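Local atomic coordinates of arginyl-tRNA synthetase, putative (Plasmodium falciparum, PDB entry 5JLD), a protein that probably attaches L-arginine to tRNA(Arg) at the expense of ATP, releasing AMP and diphosphate, as a cytoplasmic class I aminoacyl-tRNA synthetase. Residues Lys99-Ile102 and Glu103-Lys107; Leu507-Ile510 and Tyr511-Asn514; Phe552-Asn555 and Cys556-Leu559. All blocks are in the same frame, centred on the assembly; numbering follows the deposited sequence.

Interaction 1 (Lys99-Ile102 and Glu103-Lys107)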
loop_
_atom_site.group_PDB
_atom_site.type_symbol
_atom_site.label_atom_id
_atom_site.label_comp_id
_atom_site.label_asym_id
_atom_site.label_seq_id
_atom_site.Cartn_x
_atom_site.Cartn_y
_atom_site.Cartn_z
ATOM N N LYS A 99 -5.229 31.934 1.583
ATOM C CA LYS A 99 -6.493 31.649 0.927
ATOM C C LYS A 99 -6.311 31.593 -0.602
ATOM O O LYS A 99 -6.868 30.724 -1.293
ATOM C CB LYS A 99 -7.507 32.734 1.352
ATOM C CG LYS A 99 -8.749 32.897 0.499
ATOM C CD LYS A 99 -9.562 34.112 0.975
ATOM C CE LYS A 99 -10.878 34.228 0.222
ATOM N NZ LYS A 99 -10.678 34.463 -1.237
ATOM N N ASP A 100 -5.499 32.503 -1.131
ATOM C CA ASP A 100 -5.319 32.567 -2.576
ATOM C C ASP A 100 -4.470 31.411 -3.098
ATOM O O ASP A 100 -4.788 30.834 -4.143
ATOM C CB ASP A 100 -4.700 33.895 -3.004
ATOM C CG ASP A 100 -4.620 34.027 -4.517
ATOM O OD1 ASP A 100 -5.674 34.249 -5.156
ATOM O OD2 ASP A 100 -3.508 33.889 -5.069
ATOM N N TYR A 101 -3.409 31.052 -2.380
ATOM C CA TYR A 101 -2.639 29.886 -2.789
ATOM C C TYR A 101 -3.518 28.634 -2.847
ATOM O O TYR A 101 -3.441 27.848 -3.800
ATOM C CB TYR A 101 -1.449 29.606 -1.863
ATOM C CG TYR A 101 -0.751 28.304 -2.277
ATOM C CD1 TYR A 101 0.024 28.243 -3.429
ATOM C CD2 TYR A 101 -0.915 27.133 -1.534
ATOM C CE1 TYR A 101 0.645 27.032 -3.825
ATOM C CE2 TYR A 101 -0.304 25.951 -1.904
ATOM C CZ TYR A 101 0.468 25.896 -3.050
ATOM O OH TYR A 101 1.054 24.689 -3.391
ATOM N N ILE A 102 -4.338 28.443 -1.821
ATOM C CA ILE A 102 -5.192 27.262 -1.758
ATOM C C ILE A 102 -6.228 27.274 -2.893
ATOM O O ILE A 102 -6.447 26.251 -3.555
ATOM C CB ILE A 102 -5.891 27.158 -0.393
ATOM C CG1 ILE A 102 -4.844 27.020 0.719
ATOM C CG2 ILE A 102 -6.822 25.972 -0.362
ATOM C CD1 ILE A 102 -5.440 26.957 2.123
ATOM N N GLU A 103 -6.831 28.435 -3.139
ATOM C CA GLU A 103 -7.831 28.570 -4.203
ATOM C C GLU A 103 -7.254 28.301 -5.588
ATOM O O GLU A 103 -7.816 27.527 -6.373
ATOM C CB GLU A 103 -8.463 29.971 -4.174
ATOM C CG GLU A 103 -9.463 30.159 -3.059
ATOM C CD GLU A 103 -9.858 31.615 -2.831
ATOM O OE1 GLU A 103 -9.312 32.519 -3.505
ATOM O OE2 GLU A 103 -10.730 31.847 -1.979
ATOM N N THR A 104 -6.127 28.940 -5.880
ATOM C CA THR A 104 -5.436 28.763 -7.155
ATOM C C THR A 104 -5.001 27.298 -7.351
ATOM O O THR A 104 -5.115 26.713 -8.471
ATOM C CB THR A 104 -4.193 29.694 -7.242
ATOM O OG1 THR A 104 -4.592 31.062 -7.056
ATOM C CG2 THR A 104 -3.496 29.560 -8.597
ATOM N N SER A 105 -4.520 26.695 -6.260
ATOM C CA SER A 105 -4.036 25.312 -6.347
ATOM C C SER A 105 -5.231 24.409 -6.659
ATOM O O SER A 105 -5.166 23.565 -7.540
ATOM C CB SER A 105 -3.332 24.886 -5.056
ATOM O OG SER A 105 -2.182 25.685 -4.784
ATOM N N LEU A 106 -6.343 24.638 -5.966
ATOM C CA LEU A 106 -7.568 23.882 -6.214
ATOM C C LEU A 106 -8.046 24.029 -7.655
ATOM O O LEU A 106 -8.495 23.061 -8.265
ATOM C CB LEU A 106 -8.673 24.326 -5.248
ATOM C CG LEU A 106 -8.517 23.809 -3.814
ATOM C CD1 LEU A 106 -9.508 24.490 -2.897
ATOM C CD2 LEU A 106 -8.678 22.288 -3.758
ATOM N N LYS A 107 -7.951 25.241 -8.193
ATOM C CA LYS A 107 -8.367 25.492 -9.568
ATOM C C LYS A 107 -7.498 24.726 -10.575
ATOM O O LYS A 107 -7.979 24.348 -11.642
ATOM C CB LYS A 107 -8.325 26.985 -9.890
ATOM C CG LYS A 107 -9.284 27.851 -9.079
ATOM C CD LYS A 107 -9.172 29.313 -9.526
ATOM C CE LYS A 107 -10.086 30.219 -8.709
ATOM N NZ LYS A 107 -9.799 31.667 -8.965
#

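Interaction 2 (Leu507-Ile510 and Tyr511-Asn514)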
loop_
_atom_site.group_PDB
_atom_site.type_symbol
_atom_site.label_atom_id
_atom_site.label_comp_id
_atom_site.label_asym_id
_atom_site.label_seq_id
_atom_site.Cartn_x
_atom_site.Cartn_y
_atom_site.Cartn_z
ATOM N N LEU A 507 -12.924 30.512 -0.738
ATOM C CA LEU A 507 -12.812 29.901 0.570
ATOM C C LEU A 507 -12.943 30.987 1.639
ATOM O O LEU A 507 -11.958 31.570 2.091
ATOM C CB LEU A 507 -11.489 29.147 0.669
ATOM C CG LEU A 507 -11.238 28.290 -0.585
ATOM C CD1 LEU A 507 -9.907 27.579 -0.532
ATOM C CD2 LEU A 507 -12.366 27.282 -0.812
ATOM N N THR A 508 -14.187 31.240 2.033
ATOM C CA THR A 508 -14.534 32.375 2.872
ATOM C C THR A 508 -14.555 32.007 4.351
ATOM O O THR A 508 -14.398 32.870 5.215
ATOM C CB THR A 508 -15.915 32.956 2.462
ATOM O OG1 THR A 508 -16.925 31.942 2.566
ATOM C CG2 THR A 508 -15.878 33.439 1.028
ATOM N N SER A 509 -14.745 30.724 4.647
ATOM C CA SER A 509 -14.781 30.292 6.039
ATOM C C SER A 509 -13.538 29.498 6.398
ATOM O O SER A 509 -12.857 28.927 5.530
ATOM C CB SER A 509 -16.028 29.456 6.322
ATOM O OG SER A 509 -15.804 28.571 7.406
ATOM N N ILE A 510 -13.239 29.458 7.691
ATOM C CA ILE A 510 -12.131 28.647 8.161
ATOM C C ILE A 510 -12.324 27.175 7.751
ATOM O O ILE A 510 -11.347 26.439 7.580
ATOM C CB ILE A 510 -11.967 28.755 9.687
ATOM C CG1 ILE A 510 -10.671 28.071 10.137
ATOM C CG2 ILE A 510 -13.181 28.159 10.397
ATOM C CD1 ILE A 510 -9.438 28.562 9.396
ATOM N N TYR A 511 -13.574 26.765 7.547
ATOM C CA TYR A 511 -13.879 25.373 7.231
ATOM C C TYR A 511 -13.597 25.057 5.767
ATOM O O TYR A 511 -13.178 23.942 5.426
ATOM C CB TYR A 511 -15.334 25.052 7.580
ATOM C CG TYR A 511 -15.653 25.304 9.031
ATOM C CD1 TYR A 511 -15.129 24.491 10.031
ATOM C CD2 TYR A 511 -16.460 26.375 9.410
ATOM C CE1 TYR A 511 -15.409 24.731 11.368
ATOM C CE2 TYR A 511 -16.741 26.622 10.742
ATOM C CZ TYR A 511 -16.211 25.801 11.716
ATOM O OH TYR A 511 -16.501 26.046 13.040
ATOM N N GLU A 512 -13.825 26.049 4.912
ATOM C CA GLU A 512 -13.545 25.923 3.485
ATOM C C GLU A 512 -12.047 25.967 3.249
ATOM O O GLU A 512 -11.521 25.209 2.440
ATOM C CB GLU A 512 -14.251 27.027 2.702
ATOM C CG GLU A 512 -15.720 26.741 2.455
ATOM C CD GLU A 512 -16.548 28.006 2.408
ATOM O OE1 GLU A 512 -16.972 28.412 1.310
ATOM O OE2 GLU A 512 -16.767 28.597 3.481
ATOM N N ILE A 513 -11.375 26.854 3.981
ATOM C CA ILE A 513 -9.918 26.887 4.032
ATOM C C ILE A 513 -9.377 25.523 4.440
ATOM O O ILE A 513 -8.520 24.967 3.762
ATOM C CB ILE A 513 -9.387 27.952 5.030
ATOM C CG1 ILE A 513 -9.631 29.362 4.500
ATOM C CG2 ILE A 513 -7.896 27.763 5.265
ATOM C CD1 ILE A 513 -8.891 29.655 3.201
ATOM N N ASN A 514 -9.889 24.989 5.544
ATOM C CA ASN A 514 -9.401 23.710 6.074
ATOM C C ASN A 514 -9.630 22.515 5.128
ATOM O O ASN A 514 -8.750 21.637 4.969
ATOM C CB ASN A 514 -10.057 23.424 7.424
ATOM C CG ASN A 514 -9.414 24.194 8.560
ATOM O OD1 ASN A 514 -8.498 24.984 8.343
ATOM N ND2 ASN A 514 -9.898 23.971 9.781
#

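Interaction 3 (Phe552-Asn555 and Cys556-Leu559)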
loop_
_atom_site.group_PDB
_atom_site.type_symbol
_atom_site.label_atom_id
_atom_site.label_comp_id
_atom_site.label_asym_id
_atom_site.label_seq_id
_atom_site.Cartn_x
_atom_site.Cartn_y
_atom_site.Cartn_z
ATOM N N PHE A 552 -17.206 21.156 7.225
ATOM C CA PHE A 552 -17.587 22.101 6.199
ATOM C C PHE A 552 -19.114 22.142 6.134
ATOM O O PHE A 552 -19.718 23.190 6.428
ATOM C CB PHE A 552 -16.941 21.704 4.872
ATOM C CG PHE A 552 -17.553 22.315 3.653
ATOM C CD1 PHE A 552 -17.620 23.694 3.490
ATOM C CD2 PHE A 552 -18.018 21.498 2.631
ATOM C CE1 PHE A 552 -18.163 24.247 2.344
ATOM C CE2 PHE A 552 -18.554 22.041 1.479
ATOM C CZ PHE A 552 -18.630 23.424 1.335
ATOM N N TYR A 553 -19.737 20.994 5.861
ATOM C CA TYR A 553 -21.178 20.975 5.597
ATOM C C TYR A 553 -21.952 21.578 6.770
ATOM O O TYR A 553 -22.644 22.589 6.618
ATOM C CB TYR A 553 -21.682 19.556 5.316
ATOM C CG TYR A 553 -23.184 19.510 5.146
ATOM C CD1 TYR A 553 -23.784 19.873 3.945
ATOM C CD2 TYR A 553 -24.008 19.155 6.210
ATOM C CE1 TYR A 553 -25.168 19.854 3.803
ATOM C CE2 TYR A 553 -25.386 19.138 6.080
ATOM C CZ TYR A 553 -25.964 19.487 4.879
ATOM O OH TYR A 553 -27.338 19.464 4.763
ATOM N N GLU A 554 -21.785 20.975 7.942
ATOM C CA GLU A 554 -22.486 21.387 9.156
ATOM C C GLU A 554 -22.391 22.881 9.430
ATOM O O GLU A 554 -23.224 23.438 10.140
ATOM C CB GLU A 554 -21.942 20.625 10.371
ATOM C CG GLU A 554 -22.086 19.118 10.289
ATOM C CD GLU A 554 -23.524 18.681 10.159
ATOM O OE1 GLU A 554 -24.409 19.373 10.713
ATOM O OE2 GLU A 554 -23.770 17.645 9.506
ATOM N N ASN A 555 -21.377 23.538 8.880
ATOM C CA ASN A 555 -21.176 24.922 9.259
ATOM C C ASN A 555 -21.409 25.888 8.112
ATOM O O ASN A 555 -21.376 27.108 8.309
ATOM C CB ASN A 555 -19.781 25.110 9.844
ATOM C CG ASN A 555 -19.587 24.327 11.126
ATOM O OD1 ASN A 555 -20.012 23.176 11.230
ATOM N ND2 ASN A 555 -18.995 24.964 12.129
ATOM N N CYS A 556 -21.680 25.346 6.926
ATOM C CA CYS A 556 -21.962 26.198 5.776
ATOM C C CYS A 556 -23.365 25.964 5.234
ATOM O O CYS A 556 -23.841 26.699 4.366
ATOM C CB CYS A 556 -20.920 25.980 4.683
ATOM S SG CYS A 556 -19.270 26.594 5.122
ATOM N N LYS A 557 -24.026 24.944 5.775
ATOM C CA LYS A 557 -25.389 24.587 5.399
ATOM C C LYS A 557 -26.429 25.660 5.734
ATOM O O LYS A 557 -27.569 25.576 5.285
ATOM C CB LYS A 557 -25.782 23.279 6.092
ATOM C CG LYS A 557 -25.557 23.323 7.600
ATOM C CD LYS A 557 -26.206 22.158 8.322
ATOM C CE LYS A 557 -26.376 22.467 9.806
ATOM N NZ LYS A 557 -26.665 21.230 10.586
ATOM N N VAL A 558 -26.051 26.655 6.534
ATOM C CA VAL A 558 -27.015 27.671 6.984
ATOM C C VAL A 558 -26.782 29.059 6.353
ATOM O O VAL A 558 -27.539 30.008 6.597
ATOM C CB VAL A 558 -26.998 27.798 8.529
ATOM C CG1 VAL A 558 -27.685 26.603 9.167
ATOM C CG2 VAL A 558 -25.558 27.941 9.044
ATOM N N LEU A 559 -25.745 29.166 5.533
ATOM C CA LEU A 559 -25.487 30.378 4.757
ATOM C C LEU A 559 -26.487 30.554 3.604
ATOM O O LEU A 559 -27.201 29.606 3.242
ATOM C CB LEU A 559 -24.068 30.338 4.200
ATOM C CG LEU A 559 -22.957 30.165 5.228
ATOM C CD1 LEU A 559 -21.666 29.848 4.507
ATOM C CD2 LEU A 559 -22.830 31.444 6.052
#

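Interaction 1 (Lys99-Ile102 and Glu103-Lys107)
Lys99 and Glu103, one turn apart on helix 99-108, are joined by a salt bridge in which Lys99 NZ lies 2.7 Å from Glu103 OE2. The ammonium comes in on the syn side of that oxygen, 17° out of the carboxylate plane. The lysine chain runs out extended and bends only at its last torsion (chi4 -63°), which turns NZ onto the acid. Glu103 OE2 also accepts from Leu507 N, so two donors grip this oxygen of a buried glutamate, and a long acid suits a place between a lysine and a loop.

Ser105 has its OG beside its own backbone N (chi1 -62°), from where the hydroxyl reaches back to Tyr101 O at 2.7 Å. Ser105 N binds the same carbonyl from the opposite face of its plane. The same OG lies over one face of the Tyr101 ring, 3.2 Å from Tyr101 CZ, while Tyr101 OH bonds to Glu8. Thr104 repeats the pattern: its OG1 donates to Asp100 O at 2.9 Å from above the carbonyl plane. Ile102 CG2 packs against Leu106 CD1 at 4.0 Å. Hydroxyls folded back onto carbonyls are common in alpha-helices; this one turns Ile102 and Leu106 toward Leu507 and leaves Asp100 and Thr104 exposed.

Interaction 2 (Leu507-Ile510 and Tyr511-Asn514)
Ser509, in an extended backbone conformation (phi -109°, psi 158°), leads from the loop into the first turn of helix 510-520, where Ile513 N meets Ser509 O at 3.0 Å and Asn514 N meets Ile510 O at 2.9 Å. The side chain of Ser509 caps that turn. With OG swung away from its own N (chi1 154°), the oxygen accepts from Tyr511 N at 2.9 Å in a nearly straight bond. A short hydroxyl suits this place because it can reach an amide of the first turn, which has no helical carbonyl behind it.

Glu512 returns the favour less firmly: bent at chi2, it brings OE2 to 3.2 Å from Ser509 N in a weak bond, and Thr508 OG1 makes another weak bond to the same oxygen. Ile510 lays its CG2 methyl over the centre of the Tyr511 ring, 3.8 Å from the centroid, a CH-pi contact that backs one face of the ring with a branched aliphatic. On the inward side, Leu507 CB touches Ile513 CD1 at 3.7 Å, and both residues also pack on helix 99-108. The reciprocal pairing of Ser509 and Glu512 is a capping box, here starting a helix of the DALR anticodon-binding domain.

Interaction 3 (Phe552-Asn555 and Cys556-Leu559)
Two backbone amides converge on one carbonyl at the end of helix 536-556: Tyr553 O accepts from Lys557 N and from Cys556 N, each at 2.9 Å. The first lies nearly in line with the carbonyl, the second well above its plane, and Cys556 N makes a further weak bond to Phe552 O. Here a helix of the DALR anticodon-binding domain runs out into a type I beta turn, Cys556 to Leu559, on the way to helix 564-584.

The charged contact is a salt bridge between Glu554 OE1 and Lys557 NZ, 2.9 Å apart. Glu554 is folded at chi2 (-60°), while Lys557 stretches out beyond CG to meet it, and long flexible chains suit this exposed side.

Aromatic contacts occupy two places. Lys557 CB sits over one face of the Tyr553 ring, offset toward the rim and 4.1 Å from its centroid, a CH-pi contact in which the two chains cross at about a right angle. Cys556 SG approaches the Phe552 ring obliquely, 3.7 Å from Phe552 CD1, in a sulfur-aromatic contact. Both of these residues are buried: Phe552 packs on Leu515 and Leu570, and the small, polarizable cysteine fits beside its ring, with Arg567 touching both.

All three contacts are local, one within a helix and two at helix ends, and interaction 2 lies between the others. Interaction 1 is the most buried; the other two are partly buried. Leu507 CD1 on Ile102 CG2 and Ile513 CD1 on Lys99 CB join interactions 1 and 2, so helix 99-108 meets the DALR domain there. Interactions 2 and 3 share that domain and meet through Glu512 CG on Phe552 CE1. Interactions 1 and 3 do not touch, their nearest atoms being about 10 Å apart. Both hold a lysine-glutamate salt bridge, the first using a buried glutamate, the second with both residues exposed. Otherwise chemistry follows position: hydroxyls on carbonyls within a helix, a capping box at a start, converging amides at an end.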